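PDB 3UMO: ATP-dependent 6-phosphofructokinase isozyme 2 from Escherichia coli, which catalyses the ATP-dependent phosphorylation of fructose 6-phosphate to fructose 1,6-bisphosphate, the first committing step of glycolysis, and works as a magnesium-requiring homodimer. Local coordinates for residues V125-I136 with A155-D166; A230-V241 with L272-V280. All coordinates share one frame; numbering follows the deposited sequence.

Both contacts belong to the ribokinase-like fold of this PfkB-family kinase, and each leads at one end to the nucleotide. Contact 1 builds neighbouring strands in the parallel part of the central sheet; contact 2 lays helix 272-286 against a hairpin of the antiparallel strands between 221 and 241. Their centres lie 22 Å apart and their nearest atoms about 7 Å, so they do not touch; helix 254-267 bridges them, packing on V135 and I164 of the first and A230 and V280 of the second. From contact 1, the side chain of D166 comes within about 4 Å of a magnesium ion and 5 Å of ATP. In contact 2, V280 borders the ATP ribose.

Contact 1: residues V125-I136 with A155-D166; sequences VLEIESGAILVI and AAQKQGIRCIVD
Strands 133-136 and 162-166 run side by side and parallel, with axes 4.7 Å apart, joined by a ladder of backbone bonds. R162 N, I164 N and D166 N donate to the carbonyls of A132, L134 and I136, while L134 N and I136 N bond R162 O and I164 O. Just before the strands, G131 N makes a short bond of 2.7 Å to G160 O. Both glycines have positive phi: G131 within a type II turn, and G160 as the C-prime residue of the Schellman motif that closes helix 146-158.

Apolar packing fills both faces of the ladder. On one, I133 CG2 meets I164 CD1 at 3.6 Å and V135 CG2 lies beside I164 CB; on the other, the CD1 of I136 comes to C163 CB. Ahead of the strand, I161 spreads its two branches: with CG1 anti to the carbonyl carbon (chi1 -60°), CD1 reaches I128 CB at 3.8 Å, while CG2 meets L134 CB at 3.7 Å. Small A155 and A156 let the helix approach L126 and V125 closely.

Polar side chains join the loops that lead into the two strands. The side chains of Q159 and L126 cross at about a right angle; Q159 NE2 donates to L126 O at 3.1 Å, from above the carbonyl plane, and also to a water that in turn donates to I128 O and Q159 O. The aliphatic part of R162 passes G131 O, and a second water donates to that carbonyl and is weakly bonded by R162 NH1.

Strand 133-137, helix 146-158 and strand 162-166 thus form a beta-alpha-beta crossover, the repeating unit of the parallel sheet in ribokinase-like kinases, and its last strand delivers D166 beside K185 and the magnesium ion.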
loop_
_atom_site.group_PDB
_atom_site.type_symbol
_atom_site.label_atom_id
_atom_site.label_comp_id
_atom_site.label_asym_id
_atom_site.label_seq_id
_atom_site.Cartn_x
_atom_site.Cartn_y
_atom_site.Cartn_z
ATOM N N VAL A 125 -1.683 -39.277 20.581
ATOM C CA VAL A 125 -0.254 -39.080 20.802
ATOM C C VAL A 125 0.354 -40.197 21.645
ATOM O O VAL A 125 1.451 -40.670 21.356
ATOM C CB VAL A 125 0.030 -37.716 21.461
ATOM C CG1 VAL A 125 1.474 -37.634 21.935
ATOM C CG2 VAL A 125 -0.276 -36.592 20.489
ATOM N N LEU A 126 -0.364 -40.634 22.671
ATOM C CA LEU A 126 0.162 -41.661 23.564
ATOM C C LEU A 126 0.093 -43.075 22.975
ATOM O O LEU A 126 0.523 -44.044 23.609
ATOM C CB LEU A 126 -0.507 -41.577 24.940
ATOM C CG LEU A 126 -0.265 -40.218 25.611
ATOM C CD1 LEU A 126 -0.878 -40.160 27.004
ATOM C CD2 LEU A 126 1.230 -39.895 25.658
ATOM N N GLU A 127 -0.435 -43.189 21.760
ATOM C CA GLU A 127 -0.382 -44.450 21.026
ATOM C C GLU A 127 0.901 -44.550 20.209
ATOM O O GLU A 127 1.214 -45.602 19.653
ATOM C CB GLU A 127 -1.605 -44.610 20.122
ATOM C CG GLU A 127 -2.899 -44.830 20.883
ATOM C CD GLU A 127 -4.110 -44.889 19.975
ATOM O OE1 GLU A 127 -3.930 -44.860 18.739
ATOM O OE2 GLU A 127 -5.243 -44.960 20.500
ATOM N N ILE A 128 1.638 -43.446 20.135
ATOM C CA ILE A 128 2.929 -43.429 19.457
ATOM C C ILE A 128 3.904 -44.302 20.245
ATOM O O ILE A 128 3.912 -44.272 21.479
ATOM C CB ILE A 128 3.466 -41.987 19.329
ATOM C CG1 ILE A 128 2.575 -41.177 18.384
ATOM C CG2 ILE A 128 4.894 -41.977 18.837
ATOM C CD1 ILE A 128 2.843 -39.681 18.421
ATOM N N GLU A 129 4.701 -45.097 19.536
ATOM C CA GLU A 129 5.635 -46.006 20.191
ATOM C C GLU A 129 6.804 -45.257 20.826
ATOM O O GLU A 129 7.126 -44.138 20.427
ATOM C CB GLU A 129 6.157 -47.051 19.200
ATOM C CG GLU A 129 6.834 -46.471 17.970
ATOM C CD GLU A 129 5.871 -46.249 16.817
ATOM O OE1 GLU A 129 4.855 -45.541 16.990
ATOM O OE2 GLU A 129 6.133 -46.800 15.730
ATOM N N SER A 130 7.436 -45.878 21.817
ATOM C CA SER A 130 8.625 -45.301 22.437
ATOM C C SER A 130 9.749 -45.199 21.414
ATOM O O SER A 130 9.949 -46.112 20.607
ATOM C CB SER A 130 9.074 -46.148 23.634
ATOM O OG SER A 130 10.425 -45.884 23.975
ATOM N N GLY A 131 10.469 -44.081 21.433
ATOM C CA GLY A 131 11.591 -43.889 20.537
ATOM C C GLY A 131 11.219 -43.128 19.278
ATOM O O GLY A 131 12.084 -42.573 18.601
ATOM N N ALA A 132 9.929 -43.111 18.959
ATOM C CA ALA A 132 9.450 -42.349 17.810
ATOM C C ALA A 132 9.502 -40.852 18.077
ATOM O O ALA A 132 9.591 -40.412 19.225
ATOM C CB ALA A 132 8.041 -42.771 17.433
ATOM N N ILE A 133 9.431 -40.075 17.002
ATOM C CA ILE A 133 9.523 -38.628 17.084
ATOM C C ILE A 133 8.164 -37.976 16.862
ATOM O O ILE A 133 7.426 -38.347 15.948
ATOM C CB ILE A 133 10.548 -38.098 16.061
ATOM C CG1 ILE A 133 11.946 -38.607 16.427
ATOM C CG2 ILE A 133 10.541 -36.575 16.000
ATOM C CD1 ILE A 133 12.985 -38.346 15.362
ATOM N N LEU A 134 7.838 -37.012 17.720
ATOM C CA LEU A 134 6.629 -36.212 17.581
ATOM C C LEU A 134 6.986 -34.743 17.413
ATOM O O LEU A 134 7.634 -34.144 18.276
ATOM C CB LEU A 134 5.726 -36.369 18.803
ATOM C CG LEU A 134 4.499 -35.454 18.759
ATOM C CD1 LEU A 134 3.602 -35.863 17.604
ATOM C CD2 LEU A 134 3.744 -35.493 20.090
ATOM N N VAL A 135 6.556 -34.158 16.302
ATOM C CA VAL A 135 6.774 -32.734 16.072
ATOM C C VAL A 135 5.508 -31.951 16.378
ATOM O O VAL A 135 4.508 -32.073 15.670
ATOM C CB VAL A 135 7.191 -32.448 14.613
ATOM C CG1 VAL A 135 7.493 -30.958 14.430
ATOM C CG2 VAL A 135 8.395 -33.290 14.223
ATOM N N ILE A 136 5.554 -31.146 17.434
ATOM C CA ILE A 136 4.438 -30.284 17.794
ATOM C C ILE A 136 4.714 -28.902 17.204
ATOM O O ILE A 136 5.610 -28.189 17.660
ATOM C CB ILE A 136 4.276 -30.186 19.323
ATOM C CG1 ILE A 136 4.194 -31.581 19.936
ATOM C CG2 ILE A 136 3.029 -29.384 19.674
ATOM C CD1 ILE A 136 5.322 -31.892 20.889
ATOM N N ALA A 155 3.439 -35.971 29.228
ATOM C CA ALA A 155 2.880 -37.313 29.076
ATOM C C ALA A 155 3.615 -38.089 27.991
ATOM O O ALA A 155 3.945 -39.263 28.165
ATOM C CB ALA A 155 1.398 -37.231 28.749
ATOM N N ALA A 156 3.867 -37.422 26.868
ATOM C CA ALA A 156 4.540 -38.054 25.740
ATOM C C ALA A 156 5.972 -38.450 26.087
ATOM O O ALA A 156 6.411 -39.562 25.778
ATOM C CB ALA A 156 4.508 -37.138 24.516
ATOM N N GLN A 157 6.697 -37.545 26.738
ATOM C CA GLN A 157 8.096 -37.793 27.085
ATOM C C GLN A 157 8.295 -38.927 28.095
ATOM O O GLN A 157 9.271 -39.675 28.006
ATOM C CB GLN A 157 8.777 -36.504 27.561
ATOM C CG GLN A 157 8.934 -35.474 26.446
ATOM C CD GLN A 157 9.821 -34.302 26.826
ATOM O OE1 GLN A 157 10.564 -33.783 25.992
ATOM N NE2 GLN A 157 9.738 -33.871 28.078
ATOM N N LYS A 158 7.374 -39.060 29.045
ATOM C CA LYS A 158 7.472 -40.106 30.068
ATOM C C LYS A 158 7.582 -41.514 29.485
ATOM O O LYS A 158 8.125 -42.419 30.121
ATOM C CB LYS A 158 6.278 -40.047 31.017
ATOM C CG LYS A 158 6.302 -38.871 31.965
ATOM C CD LYS A 158 5.086 -38.884 32.860
ATOM C CE LYS A 158 4.918 -37.562 33.586
ATOM N NZ LYS A 158 3.525 -37.390 34.090
ATOM N N GLN A 159 7.071 -41.693 28.273
ATOM C CA GLN A 159 7.070 -43.010 27.652
ATOM C C GLN A 159 7.931 -43.068 26.399
ATOM O O GLN A 159 7.660 -43.845 25.481
ATOM C CB GLN A 159 5.649 -43.430 27.317
ATOM C CG GLN A 159 4.935 -42.443 26.444
ATOM C CD GLN A 159 3.517 -42.855 26.176
ATOM O OE1 GLN A 159 2.646 -42.687 27.028
ATOM N NE2 GLN A 159 3.271 -43.416 24.995
ATOM N N GLY A 160 8.961 -42.233 26.362
ATOM C CA GLY A 160 9.993 -42.356 25.352
ATOM C C GLY A 160 9.701 -41.718 24.011
ATOM O O GLY A 160 10.437 -41.951 23.055
ATOM N N ILE A 161 8.644 -40.917 23.927
ATOM C CA ILE A 161 8.386 -40.171 22.696
ATOM C C ILE A 161 9.297 -38.948 22.644
ATOM O O ILE A 161 9.329 -38.151 23.585
ATOM C CB ILE A 161 6.918 -39.732 22.580
ATOM C CG1 ILE A 161 6.003 -40.959 22.574
ATOM C CG2 ILE A 161 6.713 -38.899 21.313
ATOM C CD1 ILE A 161 4.535 -40.630 22.713
ATOM N N ARG A 162 10.050 -38.817 21.554
ATOM C CA ARG A 162 11.005 -37.726 21.414
ATOM C C ARG A 162 10.304 -36.511 20.809
ATOM O O ARG A 162 9.800 -36.574 19.690
ATOM C CB ARG A 162 12.200 -38.168 20.565
ATOM C CG ARG A 162 12.962 -39.362 21.157
ATOM C CD ARG A 162 13.955 -39.950 20.157
ATOM N NE ARG A 162 15.164 -39.142 20.021
ATOM C CZ ARG A 162 16.072 -39.306 19.063
ATOM N NH1 ARG A 162 15.907 -40.246 18.141
ATOM N NH2 ARG A 162 17.143 -38.524 19.022
ATOM N N CYS A 163 10.261 -35.410 21.554
ATOM C CA CYS A 163 9.464 -34.256 21.140
ATOM C C CYS A 163 10.268 -33.113 20.528
ATOM O O CYS A 163 11.301 -32.697 21.061
ATOM C CB CYS A 163 8.633 -33.741 22.318
ATOM S SG CYS A 163 7.404 -34.934 22.900
ATOM N N ILE A 164 9.775 -32.618 19.395
ATOM C CA ILE A 164 10.339 -31.457 18.727
ATOM C C ILE A 164 9.263 -30.382 18.736
ATOM O O ILE A 164 8.095 -30.663 18.461
ATOM C CB ILE A 164 10.738 -31.809 17.280
ATOM C CG1 ILE A 164 11.875 -32.839 17.294
ATOM C CG2 ILE A 164 11.134 -30.561 16.497
ATOM C CD1 ILE A 164 12.250 -33.359 15.910
ATOM N N VAL A 165 9.644 -29.156 19.081
ATOM C CA VAL A 165 8.659 -28.088 19.236
ATOM C C VAL A 165 8.964 -26.889 18.345
ATOM O O VAL A 165 10.096 -26.412 18.299
ATOM C CB VAL A 165 8.580 -27.614 20.706
ATOM C CG1 VAL A 165 7.589 -26.459 20.851
ATOM C CG2 VAL A 165 8.200 -28.772 21.632
ATOM N N ASP A 166 7.949 -26.414 17.623
ATOM C CA ASP A 166 8.053 -25.170 16.868
ATOM C C ASP A 166 6.767 -24.385 17.091
ATOM O O ASP A 166 5.718 -24.735 16.557
ATOM C CB ASP A 166 8.267 -25.458 15.381
ATOM C CG ASP A 166 8.443 -24.193 14.554
ATOM O OD1 ASP A 166 8.642 -24.324 13.328
ATOM O OD2 ASP A 166 8.383 -23.075 15.119
HETATM O O HOH W 1 5.268 -44.709 23.777
HETATM O O HOH W 2 14.653 -42.949 19.067
#

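Contact 2: residues A230-V241 with L272-V280; sequences ALGVDSENCIQV and LEEMVRFGV. With ATP (adenosine-5'-triphosphate), chain E.
A230 opens the hairpin with its methyl group turned to the helix, where CB meets V280 CG2 at 3.9 Å and V276 CG1 a little farther off; a small residue suits this close approach. At G232, V276 CG2 packs 3.9 Å from G232 CA, on the side where a side chain would point, and the bare glycine backbone suits so close an approach. G232 O also touches L272 CD2. D234, where the hairpin begins to turn, brings OD2 to 3.5 Å from L272 CB, and beyond the turn N237 CB covers the same leucine's CD2. On the returning strand I239 places CG1 between its backbone N and carbonyl carbon (chi1 53°), and CD1 drops onto the helix, 3.5 Å from E273 CA and tip to tip with V276. V241 forks over the next turn: CG2 meets V276 CG1 at 3.7 Å and the CG of R277, whose NH2 is salt-bridged to E273 OE2, while CG1 lies 3.9 Å from V280 CG2. V280 O accepts a weak bond from ATP O2'.

Segment 272-280 runs nearly parallel to strand 238-241, at 23°, and nearly antiparallel to 230-233. It covers one face of these antiparallel strands; helix 204-214 packs against V233 and C238 on the other, and helices 254-267 and 297-307 flank helix 272-286.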
loop_
_atom_site.group_PDB
_atom_site.type_symbol
_atom_site.label_atom_id
_atom_site.label_comp_id
_atom_site.label_asym_id
_atom_site.label_seq_id
_atom_site.Cartn_x
_atom_site.Cartn_y
_atom_site.Cartn_z
ATOM N N ALA A 230 20.935 -20.340 10.027
ATOM C CA ALA A 230 20.555 -20.768 11.363
ATOM C C ALA A 230 21.748 -20.947 12.281
ATOM O O ALA A 230 22.878 -21.187 11.839
ATOM C CB ALA A 230 19.724 -22.050 11.301
ATOM N N LEU A 231 21.479 -20.829 13.575
ATOM C CA LEU A 231 22.486 -21.119 14.587
ATOM C C LEU A 231 22.004 -22.310 15.408
ATOM O O LEU A 231 20.933 -22.264 16.019
ATOM C CB LEU A 231 22.704 -19.907 15.488
ATOM C CG LEU A 231 23.833 -20.061 16.510
ATOM C CD1 LEU A 231 25.012 -19.189 16.116
ATOM C CD2 LEU A 231 23.346 -19.719 17.900
ATOM N N GLY A 232 22.794 -23.381 15.412
ATOM C CA GLY A 232 22.443 -24.587 16.137
ATOM C C GLY A 232 23.311 -24.740 17.368
ATOM O O GLY A 232 24.534 -24.594 17.300
ATOM N N VAL A 233 22.676 -25.023 18.501
ATOM C CA VAL A 233 23.391 -25.145 19.767
ATOM C C VAL A 233 23.106 -26.485 20.448
ATOM O O VAL A 233 21.959 -26.945 20.475
ATOM C CB VAL A 233 23.052 -23.963 20.709
ATOM C CG1 VAL A 233 23.599 -24.196 22.102
ATOM C CG2 VAL A 233 23.599 -22.663 20.140
ATOM N N ASP A 234 24.174 -27.098 20.966
ATOM C CA ASP A 234 24.146 -28.355 21.699
ATOM C C ASP A 234 24.748 -28.108 23.068
ATOM O O ASP A 234 25.144 -26.988 23.385
ATOM C CB ASP A 234 25.057 -29.373 21.011
ATOM C CG ASP A 234 24.295 -30.489 20.359
ATOM O OD1 ASP A 234 23.089 -30.639 20.652
ATOM O OD2 ASP A 234 24.911 -31.223 19.559
ATOM N N SER A 235 24.860 -29.165 23.865
ATOM C CA SER A 235 25.604 -29.077 25.110
ATOM C C SER A 235 27.100 -29.047 24.800
ATOM O O SER A 235 27.910 -28.666 25.645
ATOM C CB SER A 235 25.281 -30.262 26.028
ATOM O OG SER A 235 25.717 -31.491 25.467
ATOM N N GLU A 236 27.456 -29.436 23.577
ATOM C CA GLU A 236 28.855 -29.572 23.187
ATOM C C GLU A 236 29.244 -28.710 21.989
ATOM O O GLU A 236 30.419 -28.393 21.800
ATOM C CB GLU A 236 29.169 -31.034 22.866
ATOM C CG GLU A 236 28.943 -31.987 24.029
ATOM C CD GLU A 236 28.884 -33.434 23.586
ATOM O OE1 GLU A 236 29.163 -33.703 22.397
ATOM O OE2 GLU A 236 28.554 -34.302 24.422
ATOM N N ASN A 237 28.266 -28.332 21.175
ATOM C CA ASN A 237 28.576 -27.634 19.934
ATOM C C ASN A 237 27.755 -26.381 19.676
ATOM O O ASN A 237 26.654 -26.207 20.208
ATOM C CB ASN A 237 28.426 -28.580 18.740
ATOM C CG ASN A 237 29.471 -29.676 18.728
ATOM O OD1 ASN A 237 29.148 -30.861 18.816
ATOM N ND2 ASN A 237 30.735 -29.285 18.608
ATOM N N CYS A 238 28.309 -25.514 18.835
ATOM C CA CYS A 238 27.623 -24.317 18.377
ATOM C C CYS A 238 28.049 -24.079 16.947
ATOM O O CYS A 238 29.238 -23.947 16.663
ATOM C CB CYS A 238 28.031 -23.116 19.213
ATOM S SG CYS A 238 27.286 -21.573 18.652
ATOM N N ILE A 239 27.088 -24.032 16.038
ATOM C CA ILE A 239 27.431 -23.827 14.645
ATOM C C ILE A 239 26.460 -22.868 13.987
ATOM O O ILE A 239 25.271 -22.838 14.327
ATOM C CB ILE A 239 27.414 -25.143 13.861
ATOM C CG1 ILE A 239 26.081 -25.859 14.058
ATOM C CG2 ILE A 239 28.579 -26.049 14.272
ATOM C CD1 ILE A 239 25.644 -26.633 12.852
ATOM N N GLN A 240 26.972 -22.074 13.052
ATOM C CA GLN A 240 26.098 -21.279 12.215
ATOM C C GLN A 240 26.229 -21.771 10.788
ATOM O O GLN A 240 27.334 -22.051 10.304
ATOM C CB GLN A 240 26.392 -19.772 12.295
ATOM C CG GLN A 240 25.410 -18.956 11.430
ATOM C CD GLN A 240 25.423 -17.455 11.694
ATOM O OE1 GLN A 240 26.116 -16.968 12.591
ATOM N NE2 GLN A 240 24.639 -16.711 10.902
ATOM N N VAL A 241 25.094 -21.892 10.123
ATOM C CA VAL A 241 25.080 -22.298 8.730
ATOM C C VAL A 241 24.342 -21.233 7.939
ATOM O O VAL A 241 23.210 -20.884 8.273
ATOM C CB VAL A 241 24.387 -23.654 8.559
ATOM C CG1 VAL A 241 24.230 -23.987 7.067
ATOM C CG2 VAL A 241 25.180 -24.736 9.267
ATOM N N LEU A 272 24.822 -32.600 14.923
ATOM C CA LEU A 272 24.184 -31.284 14.956
ATOM C C LEU A 272 24.446 -30.540 13.648
ATOM O O LEU A 272 23.547 -29.905 13.088
ATOM C CB LEU A 272 24.699 -30.465 16.142
ATOM C CG LEU A 272 24.142 -29.044 16.260
ATOM C CD1 LEU A 272 22.694 -29.061 16.712
ATOM C CD2 LEU A 272 24.986 -28.206 17.205
ATOM N N GLU A 273 25.680 -30.637 13.159
ATOM C CA GLU A 273 26.066 -29.983 11.914
ATOM C C GLU A 273 25.246 -30.470 10.724
ATOM O O GLU A 273 24.719 -29.669 9.949
ATOM C CB GLU A 273 27.557 -30.185 11.640
ATOM C CG GLU A 273 27.981 -29.718 10.263
ATOM C CD GLU A 273 29.446 -29.343 10.206
ATOM O OE1 GLU A 273 30.256 -30.168 9.733
ATOM O OE2 GLU A 273 29.783 -28.218 10.635
ATOM N N GLU A 274 25.129 -31.786 10.594
ATOM C CA GLU A 274 24.400 -32.379 9.483
ATOM C C GLU A 274 22.930 -31.981 9.560
ATOM O O GLU A 274 22.300 -31.668 8.547
ATOM C CB GLU A 274 24.551 -33.902 9.515
ATOM C CG GLU A 274 24.003 -34.610 8.295
ATOM C CD GLU A 274 24.591 -35.998 8.116
ATOM O OE1 GLU A 274 25.755 -36.210 8.525
ATOM O OE2 GLU A 274 23.890 -36.875 7.567
ATOM N N MET A 275 22.399 -31.977 10.781
ATOM C CA MET A 275 21.013 -31.586 11.012
ATOM C C MET A 275 20.742 -30.135 10.600
ATOM O O MET A 275 19.777 -29.859 9.890
ATOM C CB MET A 275 20.652 -31.790 12.484
ATOM C CG MET A 275 19.196 -31.538 12.796
ATOM S SD MET A 275 18.896 -31.588 14.566
ATOM C CE MET A 275 19.739 -30.104 15.088
ATOM N N VAL A 276 21.585 -29.208 11.049
ATOM C CA VAL A 276 21.378 -27.790 10.745
ATOM C C VAL A 276 21.615 -27.507 9.263
ATOM O O VAL A 276 20.874 -26.738 8.637
ATOM C CB VAL A 276 22.251 -26.868 11.640
ATOM C CG1 VAL A 276 22.113 -25.410 11.226
ATOM C CG2 VAL A 276 21.864 -27.036 13.115
ATOM N N ARG A 277 22.630 -28.145 8.692
ATOM C CA ARG A 277 22.894 -27.981 7.268
ATOM C C ARG A 277 21.699 -28.406 6.421
ATOM O O ARG A 277 21.305 -27.694 5.508
ATOM C CB ARG A 277 24.119 -28.780 6.837
ATOM C CG ARG A 277 25.434 -28.184 7.257
ATOM C CD ARG A 277 26.576 -28.904 6.537
ATOM N NE ARG A 277 27.888 -28.672 7.137
ATOM C CZ ARG A 277 28.522 -27.503 7.143
ATOM N NH1 ARG A 277 27.969 -26.430 6.591
ATOM N NH2 ARG A 277 29.716 -27.405 7.712
ATOM N N PHE A 278 21.136 -29.572 6.722
ATOM C CA PHE A 278 20.004 -30.080 5.963
ATOM C C PHE A 278 18.786 -29.193 6.204
ATOM O O PHE A 278 18.002 -28.936 5.288
ATOM C CB PHE A 278 19.703 -31.527 6.355
ATOM C CG PHE A 278 18.845 -32.259 5.365
ATOM C CD1 PHE A 278 19.230 -32.358 4.038
ATOM C CD2 PHE A 278 17.665 -32.873 5.763
ATOM C CE1 PHE A 278 18.448 -33.039 3.118
ATOM C CE2 PHE A 278 16.872 -33.558 4.840
ATOM C CZ PHE A 278 17.266 -33.639 3.520
ATOM N N GLY A 279 18.646 -28.703 7.435
ATOM C CA GLY A 279 17.577 -27.772 7.767
ATOM C C GLY A 279 17.658 -26.489 6.949
ATOM O O GLY A 279 16.657 -26.030 6.389
ATOM N N VAL A 280 18.844 -25.890 6.891
ATOM C CA VAL A 280 19.031 -24.682 6.096
ATOM C C VAL A 280 18.803 -24.970 4.613
ATOM O O VAL A 280 18.185 -24.165 3.909
ATOM C CB VAL A 280 20.425 -24.047 6.326
ATOM C CG1 VAL A 280 20.768 -23.046 5.213
ATOM C CG2 VAL A 280 20.455 -23.365 7.682
HETATM P PG ATP E . 8.193 -19.297 8.883
HETATM O O1G ATP E . 7.534 -20.077 9.965
HETATM O O2G ATP E . 7.814 -20.020 7.593
HETATM O O3G ATP E . 7.778 -17.867 8.844
HETATM P PB ATP E . 10.528 -19.043 10.299
HETATM O O1B ATP E . 10.366 -17.526 10.625
HETATM O O2B ATP E . 10.177 -19.979 11.475
HETATM O O3B ATP E . 9.740 -19.453 8.974
HETATM P PA ATP E . 13.092 -18.649 9.052
HETATM O O1A ATP E . 12.542 -17.369 8.497
HETATM O O2A ATP E . 14.407 -18.467 9.813
HETATM O O3A ATP E . 12.051 -19.350 9.967
HETATM O "O5'" ATP E . 13.266 -19.668 7.820
HETATM C "C5'" ATP E . 13.922 -20.874 8.021
HETATM C "C4'" ATP E . 15.014 -21.201 7.106
HETATM O "O4'" ATP E . 14.565 -20.935 5.759
HETATM C "C3'" ATP E . 16.172 -20.307 7.266
HETATM O "O3'" ATP E . 17.011 -20.734 8.272
HETATM C "C2'" ATP E . 16.796 -20.344 5.932
HETATM O "O2'" ATP E . 17.445 -21.535 5.746
HETATM C "C1'" ATP E . 15.613 -20.322 5.044
HETATM N N9 ATP E . 15.240 -18.958 4.674
HETATM C C8 ATP E . 14.270 -18.216 5.239
HETATM N N7 ATP E . 14.251 -17.015 4.610
HETATM C C5 ATP E . 15.203 -17.002 3.654
HETATM C C6 ATP E . 15.622 -16.054 2.715
HETATM N N6 ATP E . 14.971 -14.704 2.629
HETATM N N1 ATP E . 16.631 -16.375 1.886
HETATM C C2 ATP E . 17.230 -17.576 1.947
HETATM N N3 ATP E . 16.846 -18.500 2.832
HETATM C C4 ATP E . 15.842 -18.244 3.689
#